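Local coordinates for fructose-1,6-bisphosphatase/inositol-1-monophosphatase (Thermotoga maritima, PDB 2P3N), which hydrolyses phosphate esters with magnesium as cofactor, releasing phosphate from fructose 1,6-bisphosphate and from inositol monophosphates, at residues Pro114-Thr119 with Ala177-Ala182; Gly158-Arg163 with Arg169-Leu174; Ile207-Lys210 with Met215-Asp218. All blocks are in the same frame, centred on the assembly; numbering follows the deposited sequence.

How the contacts relate
From the N terminus, the chain first reaches the turn and strand start at 114-119, which contact 1 brings against the first turns of helix 177-185, closing a loop of 57 residues and joining the seven-stranded sheet to the helix that follows strand 170-172. Nested inside that loop is contact 2, where helix 156-167 packs on strand 170-172, outermost in this chain's five-stranded sheet. Contact 3 comes later and ties helix 199-211 to strand 215-217 at the other end of that sheet. Contact 1 touches each of the others: Asn-180 packs on Leu-174, and Ala-181 and Ala-182 on Val-209 and Ile-208. Contacts 2 and 3 do not touch, their nearest atoms about 11 Å apart.

Contact 1: Pro114-Thr119 with Ala177-Ala182; sequences PALNET and AALNAA
The turn that leads into strand 118-123 and the first turns of helix 177-185 keep their backbones well apart, with Glu-118 CA 9.3 Å from Leu-179 CA, and side chains bridge the distance. Leu-179 reaches across with its CG anti to the backbone N (chi1 -169°), and its two methyls are divided between two partners. CD2 meets Leu-116 CD1 at 4.1 Å, the two side chains lying aslant. CD1 lies beside the carboxylate of Glu-118, 4.1 Å from OE2, on an extended chain that crosses the leucine at about a right angle. Asn-117 and Glu-118 stand opposite the single residue Ala-113, a G1 beta bulge at the strand start. Leu-116 also packs on Leu-116 of a second subunit. The contact thus joins the hairpin of strands 105-113 and 118-123 to helix 177-185, whose N-terminal end, with Ala-178 N hydrogen-bonded to Asp-82 OD1, lies at the probable substrate site, which includes Ala-177. It is thin, one methyl pair and one methyl beside a carboxylate oxygen, with no hydrogen bond across it; the charge of the buried Glu-118 is probably balanced by Arg-188, salt-bridged to OE1, while Tyr-183 is hydrogen-bonded to OE2.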
loop_
_atom_site.group_PDB
_atom_site.type_symbol
_atom_site.label_atom_id
_atom_site.label_comp_id
_atom_site.label_asym_id
_atom_site.label_seq_id
_atom_site.Cartn_x
_atom_site.Cartn_y
_atom_site.Cartn_z
ATOM N N PRO A 114 -8.467 0.980 7.218
ATOM C CA PRO A 114 -7.042 1.321 7.347
ATOM C C PRO A 114 -6.032 0.322 6.786
ATOM O O PRO A 114 -5.183 0.683 5.975
ATOM C CB PRO A 114 -6.870 1.522 8.858
ATOM C CG PRO A 114 -8.279 1.854 9.346
ATOM C CD PRO A 114 -9.113 0.904 8.543
ATOM N N ALA A 115 -6.109 -0.930 7.223
ATOM C CA ALA A 115 -5.163 -1.943 6.760
ATOM C C ALA A 115 -5.286 -2.239 5.274
ATOM O O ALA A 115 -4.395 -2.838 4.683
ATOM C CB ALA A 115 -5.337 -3.246 7.565
ATOM N N LEU A 116 -6.384 -1.816 4.666
ATOM C CA LEU A 116 -6.583 -2.095 3.260
ATOM C C LEU A 116 -6.361 -0.876 2.393
ATOM O O LEU A 116 -6.231 -1.001 1.182
ATOM C CB LEU A 116 -8.007 -2.618 3.018
ATOM C CG LEU A 116 -8.499 -3.875 3.741
ATOM C CD1 LEU A 116 -9.914 -4.190 3.275
ATOM C CD2 LEU A 116 -7.576 -5.054 3.449
ATOM N N ASN A 117 -6.315 0.294 3.022
ATOM C CA ASN A 117 -6.168 1.557 2.305
ATOM C C ASN A 117 -7.346 1.757 1.350
ATOM O O ASN A 117 -7.191 2.175 0.207
ATOM C CB ASN A 117 -4.847 1.604 1.544
ATOM C CG ASN A 117 -3.707 2.036 2.420
ATOM O OD1 ASN A 117 -3.669 3.175 2.878
ATOM N ND2 ASN A 117 -2.778 1.130 2.675
ATOM N N GLU A 118 -8.535 1.446 1.844
ATOM C CA GLU A 118 -9.741 1.600 1.062
ATOM C C GLU A 118 -10.612 2.639 1.724
ATOM O O GLU A 118 -10.939 2.524 2.903
ATOM C CB GLU A 118 -10.493 0.284 0.995
ATOM C CG GLU A 118 -9.683 -0.826 0.367
ATOM C CD GLU A 118 -10.471 -2.099 0.224
ATOM O OE1 GLU A 118 -10.107 -2.907 -0.661
ATOM O OE2 GLU A 118 -11.445 -2.291 0.996
ATOM N N THR A 119 -10.965 3.670 0.969
ATOM C CA THR A 119 -11.814 4.720 1.490
ATOM C C THR A 119 -13.011 4.861 0.560
ATOM O O THR A 119 -12.906 5.383 -0.549
ATOM C CB THR A 119 -11.084 6.086 1.586
ATOM O OG1 THR A 119 -9.808 5.921 2.224
ATOM C CG2 THR A 119 -11.919 7.057 2.442
ATOM N N ALA A 177 -19.302 -4.580 9.274
ATOM C CA ALA A 177 -20.620 -4.178 8.807
ATOM C C ALA A 177 -20.521 -3.028 7.799
ATOM O O ALA A 177 -20.928 -3.151 6.640
ATOM C CB ALA A 177 -21.469 -3.754 9.995
ATOM N N ALA A 178 -19.982 -1.904 8.259
ATOM C CA ALA A 178 -19.830 -0.732 7.411
ATOM C C ALA A 178 -19.106 -1.076 6.102
ATOM O O ALA A 178 -19.558 -0.715 5.017
ATOM C CB ALA A 178 -19.072 0.357 8.170
ATOM N N LEU A 179 -17.987 -1.781 6.208
ATOM C CA LEU A 179 -17.216 -2.151 5.031
ATOM C C LEU A 179 -17.968 -3.108 4.106
ATOM O O LEU A 179 -17.783 -3.065 2.893
ATOM C CB LEU A 179 -15.883 -2.765 5.453
ATOM C CG LEU A 179 -14.838 -2.974 4.354
ATOM C CD1 LEU A 179 -14.568 -1.665 3.608
ATOM C CD2 LEU A 179 -13.563 -3.500 4.989
ATOM N N ASN A 180 -18.818 -3.965 4.664
ATOM C CA ASN A 180 -19.566 -4.911 3.841
ATOM C C ASN A 180 -20.678 -4.235 3.078
ATOM O O ASN A 180 -21.006 -4.643 1.969
ATOM C CB ASN A 180 -20.156 -6.035 4.693
ATOM C CG ASN A 180 -19.127 -7.085 5.067
ATOM O OD1 ASN A 180 -19.416 -8.016 5.822
ATOM N ND2 ASN A 180 -17.916 -6.942 4.537
ATOM N N ALA A 181 -21.269 -3.207 3.675
ATOM C CA ALA A 181 -22.347 -2.480 3.022
ATOM C C ALA A 181 -21.750 -1.697 1.870
ATOM O O ALA A 181 -22.309 -1.659 0.777
ATOM C CB ALA A 181 -23.006 -1.534 4.002
ATOM N N ALA A 182 -20.601 -1.077 2.135
ATOM C CA ALA A 182 -19.875 -0.269 1.150
ATOM C C ALA A 182 -19.367 -1.109 -0.014
ATOM O O ALA A 182 -19.257 -0.622 -1.138
ATOM C CB ALA A 182 -18.713 0.442 1.818
#

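Contact 2: Gly158-Arg163 with Arg169-Leu174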
loop_
_atom_site.group_PDB
_atom_site.type_symbol
_atom_site.label_atom_id
_atom_site.label_comp_id
_atom_site.label_asym_id
_atom_site.label_seq_id
_atom_site.Cartn_x
_atom_site.Cartn_y
_atom_site.Cartn_z
ATOM N N GLY A 158 -25.698 -18.975 10.431
ATOM C CA GLY A 158 -25.675 -20.376 10.043
ATOM C C GLY A 158 -26.871 -20.843 9.233
ATOM O O GLY A 158 -26.732 -21.680 8.342
ATOM N N LYS A 159 -28.048 -20.311 9.543
ATOM C CA LYS A 159 -29.264 -20.682 8.826
ATOM C C LYS A 159 -29.321 -19.992 7.473
ATOM O O LYS A 159 -29.581 -20.633 6.453
ATOM C CB LYS A 159 -30.509 -20.314 9.645
ATOM C CG LYS A 159 -30.827 -21.296 10.755
ATOM C CD LYS A 159 -31.200 -22.655 10.179
ATOM C CE LYS A 159 -31.335 -23.703 11.270
ATOM N NZ LYS A 159 -30.035 -23.969 11.945
ATOM N N PHE A 160 -29.080 -18.683 7.476
ATOM C CA PHE A 160 -29.097 -17.897 6.250
ATOM C C PHE A 160 -28.135 -18.495 5.229
ATOM O O PHE A 160 -28.308 -18.328 4.021
ATOM C CB PHE A 160 -28.726 -16.451 6.555
ATOM C CG PHE A 160 -28.706 -15.561 5.342
ATOM C CD1 PHE A 160 -27.537 -15.378 4.615
ATOM C CD2 PHE A 160 -29.857 -14.895 4.932
ATOM C CE1 PHE A 160 -27.514 -14.539 3.497
ATOM C CE2 PHE A 160 -29.843 -14.055 3.814
ATOM C CZ PHE A 160 -28.669 -13.877 3.097
ATOM N N ILE A 161 -27.111 -19.184 5.721
ATOM C CA ILE A 161 -26.160 -19.839 4.838
ATOM C C ILE A 161 -26.934 -20.966 4.164
ATOM O O ILE A 161 -27.063 -20.997 2.938
ATOM C CB ILE A 161 -24.991 -20.479 5.612
ATOM C CG1 ILE A 161 -24.151 -19.399 6.294
ATOM C CG2 ILE A 161 -24.149 -21.323 4.669
ATOM C CD1 ILE A 161 -23.496 -18.442 5.346
ATOM N N GLU A 162 -27.457 -21.874 4.990
ATOM C CA GLU A 162 -28.227 -23.036 4.539
ATOM C C GLU A 162 -29.192 -22.714 3.413
ATOM O O GLU A 162 -29.219 -23.400 2.388
ATOM C CB GLU A 162 -29.013 -23.634 5.708
ATOM C CG GLU A 162 -28.139 -24.066 6.873
ATOM C CD GLU A 162 -28.910 -24.808 7.952
ATOM O OE1 GLU A 162 -29.519 -25.853 7.631
ATOM O OE2 GLU A 162 -28.900 -24.351 9.121
ATOM N N ARG A 163 -29.983 -21.668 3.615
ATOM C CA ARG A 163 -30.964 -21.243 2.630
ATOM C C ARG A 163 -30.288 -20.742 1.363
ATOM O O ARG A 163 -30.573 -21.211 0.260
ATOM C CB ARG A 163 -31.814 -20.102 3.186
ATOM C CG ARG A 163 -32.061 -20.136 4.679
ATOM C CD ARG A 163 -33.185 -21.072 5.062
ATOM N NE ARG A 163 -32.720 -22.447 5.201
ATOM C CZ ARG A 163 -33.464 -23.441 5.674
ATOM N NH1 ARG A 163 -32.953 -24.662 5.767
ATOM N NH2 ARG A 163 -34.718 -23.213 6.054
ATOM N N ARG A 169 -23.702 -18.136 -5.728
ATOM C CA ARG A 169 -22.323 -18.421 -6.104
ATOM C C ARG A 169 -21.475 -18.662 -4.858
ATOM O O ARG A 169 -20.715 -19.636 -4.793
ATOM C CB ARG A 169 -21.757 -17.242 -6.907
ATOM C CG ARG A 169 -20.290 -17.350 -7.282
ATOM C CD ARG A 169 -20.089 -18.099 -8.584
ATOM N NE ARG A 169 -20.525 -17.343 -9.762
ATOM C CZ ARG A 169 -20.003 -16.182 -10.156
ATOM N NH1 ARG A 169 -19.019 -15.623 -9.465
ATOM N NH2 ARG A 169 -20.452 -15.588 -11.257
ATOM N N ARG A 170 -21.615 -17.776 -3.870
ATOM C CA ARG A 170 -20.860 -17.884 -2.618
ATOM C C ARG A 170 -21.285 -16.844 -1.581
ATOM O O ARG A 170 -21.719 -15.748 -1.933
ATOM C CB ARG A 170 -19.363 -17.733 -2.903
ATOM C CG ARG A 170 -18.473 -18.159 -1.752
ATOM C CD ARG A 170 -17.319 -19.005 -2.267
ATOM N NE ARG A 170 -17.779 -19.955 -3.271
ATOM C CZ ARG A 170 -17.042 -20.948 -3.743
ATOM N NH1 ARG A 170 -15.803 -21.124 -3.297
ATOM N NH2 ARG A 170 -17.544 -21.759 -4.659
ATOM N N ILE A 171 -21.158 -17.187 -0.301
ATOM C CA ILE A 171 -21.534 -16.260 0.767
ATOM C C ILE A 171 -20.306 -15.832 1.561
ATOM O O ILE A 171 -19.436 -16.653 1.868
ATOM C CB ILE A 171 -22.553 -16.892 1.745
ATOM C CG1 ILE A 171 -23.863 -17.224 1.018
ATOM C CG2 ILE A 171 -22.821 -15.926 2.897
ATOM C CD1 ILE A 171 -24.686 -16.004 0.613
ATOM N N ARG A 172 -20.241 -14.546 1.902
ATOM C CA ARG A 172 -19.105 -14.016 2.651
ATOM C C ARG A 172 -19.434 -13.459 4.031
ATOM O O ARG A 172 -20.491 -12.864 4.256
ATOM C CB ARG A 172 -18.396 -12.926 1.836
ATOM C CG ARG A 172 -17.673 -13.432 0.588
ATOM C CD ARG A 172 -16.692 -14.561 0.935
ATOM N NE ARG A 172 -16.086 -15.172 -0.249
ATOM C CZ ARG A 172 -15.917 -16.482 -0.412
ATOM N NH1 ARG A 172 -15.352 -16.944 -1.520
ATOM N NH2 ARG A 172 -16.322 -17.333 0.527
ATOM N N ILE A 173 -18.498 -13.675 4.949
ATOM C CA ILE A 173 -18.585 -13.198 6.328
ATOM C C ILE A 173 -17.184 -12.654 6.613
ATOM O O ILE A 173 -16.309 -13.387 7.087
ATOM C CB ILE A 173 -18.880 -14.347 7.294
ATOM C CG1 ILE A 173 -20.251 -14.940 6.982
ATOM C CG2 ILE A 173 -18.812 -13.847 8.723
ATOM C CD1 ILE A 173 -20.626 -16.095 7.871
ATOM N N LEU A 174 -16.991 -11.369 6.317
ATOM C CA LEU A 174 -15.697 -10.707 6.457
ATOM C C LEU A 174 -15.393 -10.131 7.820
ATOM O O LEU A 174 -14.261 -10.230 8.285
ATOM C CB LEU A 174 -15.571 -9.596 5.421
ATOM C CG LEU A 174 -16.035 -9.914 4.001
ATOM C CD1 LEU A 174 -17.561 -10.024 3.973
ATOM C CD2 LEU A 174 -15.579 -8.804 3.065
#
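Ile-161 and Ile-171 form the centre of this contact, the ethyl end of the helix residue pressed against the branch of the strand residue. Ile-161 CD1 lies 3.6 Å from Ile-171 CG2 and 4.0 Å from Ile-171 CB, and the two side chains run past each other in opposite directions. The CD1 of Ile-161 arrives there by two successive bends (chi1 -65°, chi2 -63°), since its CB does not itself point at the strand. A wider contact takes the same methyl to Ile-173 CD1, at 4.5 Å. The other branch of Ile-171 ends in CD1, which Phe-160 CE1 approaches at 4.3 Å, the methyl standing obliquely to the ring. Behind these residues, the Phe-160 ring meets that of Phe-156 with their planes at about 15°, and it also touches Thr-150 on the first strand of this beta-alpha-beta unit, formed by strand 147-150, helix 156-167 and strand 170-172. Backbone hydrogen bonds join Arg-170 to Gly-148, and Arg-172 to both Gly-148 and Thr-150; Ile-173 makes its own with a second subunit. Further out, Lys-159 NZ and Glu-162 OE2 form a salt bridge of 3.1 Å along the helix, and the same lysine pairs with Glu-162 of the second subunit. The Arg-172 side chain sets out away from the helix; this residue probably binds substrate. No hydrogen bond crosses between the two segments: branched aliphatic chains and one ring join helix to strand, and Ile-161 and Ile-173 carry the apolar packing on to their counterparts in the second subunit, with the Lys-159 and Glu-162 ion pairs beside them.

Contact 3: Ile207-Lys210 with Met215-Asp218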
loop_
_atom_site.group_PDB
_atom_site.type_symbol
_atom_site.label_atom_id
_atom_site.label_comp_id
_atom_site.label_asym_id
_atom_site.label_seq_id
_atom_site.Cartn_x
_atom_site.Cartn_y
_atom_site.Cartn_z
ATOM N N ILE A 207 -26.011 5.487 2.625
ATOM C CA ILE A 207 -25.989 6.465 1.548
ATOM C C ILE A 207 -25.027 6.047 0.442
ATOM O O ILE A 207 -25.213 6.398 -0.721
ATOM C CB ILE A 207 -25.607 7.881 2.066
ATOM C CG1 ILE A 207 -25.683 8.888 0.910
ATOM C CG2 ILE A 207 -24.219 7.872 2.691
ATOM C CD1 ILE A 207 -25.631 10.347 1.332
ATOM N N ILE A 208 -24.003 5.283 0.807
ATOM C CA ILE A 208 -23.016 4.816 -0.158
ATOM C C ILE A 208 -23.607 3.783 -1.110
ATOM O O ILE A 208 -23.253 3.753 -2.288
ATOM C CB ILE A 208 -21.784 4.208 0.547
ATOM C CG1 ILE A 208 -20.971 5.321 1.206
ATOM C CG2 ILE A 208 -20.934 3.434 -0.453
ATOM C CD1 ILE A 208 -19.931 4.820 2.176
ATOM N N VAL A 209 -24.500 2.937 -0.607
ATOM C CA VAL A 209 -25.129 1.927 -1.451
ATOM C C VAL A 209 -26.156 2.554 -2.396
ATOM O O VAL A 209 -26.196 2.239 -3.574
ATOM C CB VAL A 209 -25.833 0.854 -0.614
ATOM C CG1 VAL A 209 -26.501 -0.148 -1.533
ATOM C CG2 VAL A 209 -24.834 0.156 0.283
ATOM N N LYS A 210 -26.978 3.449 -1.873
ATOM C CA LYS A 210 -27.997 4.100 -2.677
ATOM C C LYS A 210 -27.407 5.084 -3.685
ATOM O O LYS A 210 -27.890 5.171 -4.816
ATOM C CB LYS A 210 -29.012 4.798 -1.764
ATOM C CG LYS A 210 -29.671 3.846 -0.765
ATOM C CD LYS A 210 -30.883 4.451 -0.065
ATOM C CE LYS A 210 -30.511 5.621 0.831
ATOM N NZ LYS A 210 -31.695 6.132 1.585
ATOM N N MET A 215 -29.877 -0.750 -3.505
ATOM C CA MET A 215 -31.058 -0.684 -2.652
ATOM C C MET A 215 -30.698 -0.976 -1.207
ATOM O O MET A 215 -29.878 -1.847 -0.914
ATOM C CB MET A 215 -32.127 -1.694 -3.092
ATOM C CG MET A 215 -32.915 -1.320 -4.338
ATOM S SD MET A 215 -34.109 -2.623 -4.750
ATOM C CE MET A 215 -35.632 -1.825 -4.277
ATOM N N VAL A 216 -31.329 -0.232 -0.311
ATOM C CA VAL A 216 -31.125 -0.394 1.115
ATOM C C VAL A 216 -32.530 -0.437 1.716
ATOM O O VAL A 216 -33.322 0.500 1.558
ATOM C CB VAL A 216 -30.322 0.798 1.714
ATOM C CG1 VAL A 216 -30.028 0.540 3.188
ATOM C CG2 VAL A 216 -29.026 0.998 0.939
ATOM N N THR A 217 -32.848 -1.539 2.385
ATOM C CA THR A 217 -34.164 -1.680 2.988
ATOM C C THR A 217 -34.158 -2.546 4.231
ATOM O O THR A 217 -33.138 -3.144 4.589
ATOM C CB THR A 217 -35.166 -2.306 2.002
ATOM O OG1 THR A 217 -36.462 -2.333 2.609
ATOM C CG2 THR A 217 -34.765 -3.737 1.665
ATOM N N ASP A 218 -35.315 -2.603 4.885
ATOM C CA ASP A 218 -35.492 -3.425 6.073
ATOM C C ASP A 218 -35.933 -4.797 5.556
ATOM O O ASP A 218 -36.009 -5.013 4.348
ATOM C CB ASP A 218 -36.574 -2.841 6.979
ATOM C CG ASP A 218 -37.971 -3.194 6.515
ATOM O OD1 ASP A 218 -38.372 -2.745 5.418
ATOM O OD2 ASP A 218 -38.661 -3.933 7.250
#
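Helix 199-211 and strand 215-217, an outermost strand of the five-stranded sheet in this chain, meet across the short turn that links them, and Val-216 is the side chain on which the helix rests. Its CG2, anti to the carbonyl carbon of Val-216, is directed between two successive helix residues. Val-209 CB lies 3.6 Å from Val-216 CG2, with the two valines set at a slant and Val-209 CG1 close by at 3.7 Å from the same methyl. From the other residue comes the aliphatic part of Lys-210, whose CG lies 3.4 Å from Val-216 CG2, tighter than usual for two carbons. The lysine crosses the valine at about a right angle, with CD 4.1 Å from Val-216 CB, before a bend at chi3 (-66°) carries its amine onward to a long, weak ion pair with Glu-223. Replacing Lys-210 by an alanine would probably uncover one flank of Val-216 and leave Glu-223 without this distant positive partner. Val-209 CG1 also reaches the backbone, lying 3.8 Å from Met-215 O. Next to the contact, Val-209 and Val-216 both pack on Phe-233 of strand 230-234, to which Met-215 and Thr-217 are joined by backbone hydrogen bonds, while Val-216 is bonded through its backbone to Ala-224. Strand 105-113 covers the helix at Ile-207 and Ile-208, and helix 239-253 meets Met-215 and Thr-217 through His-239.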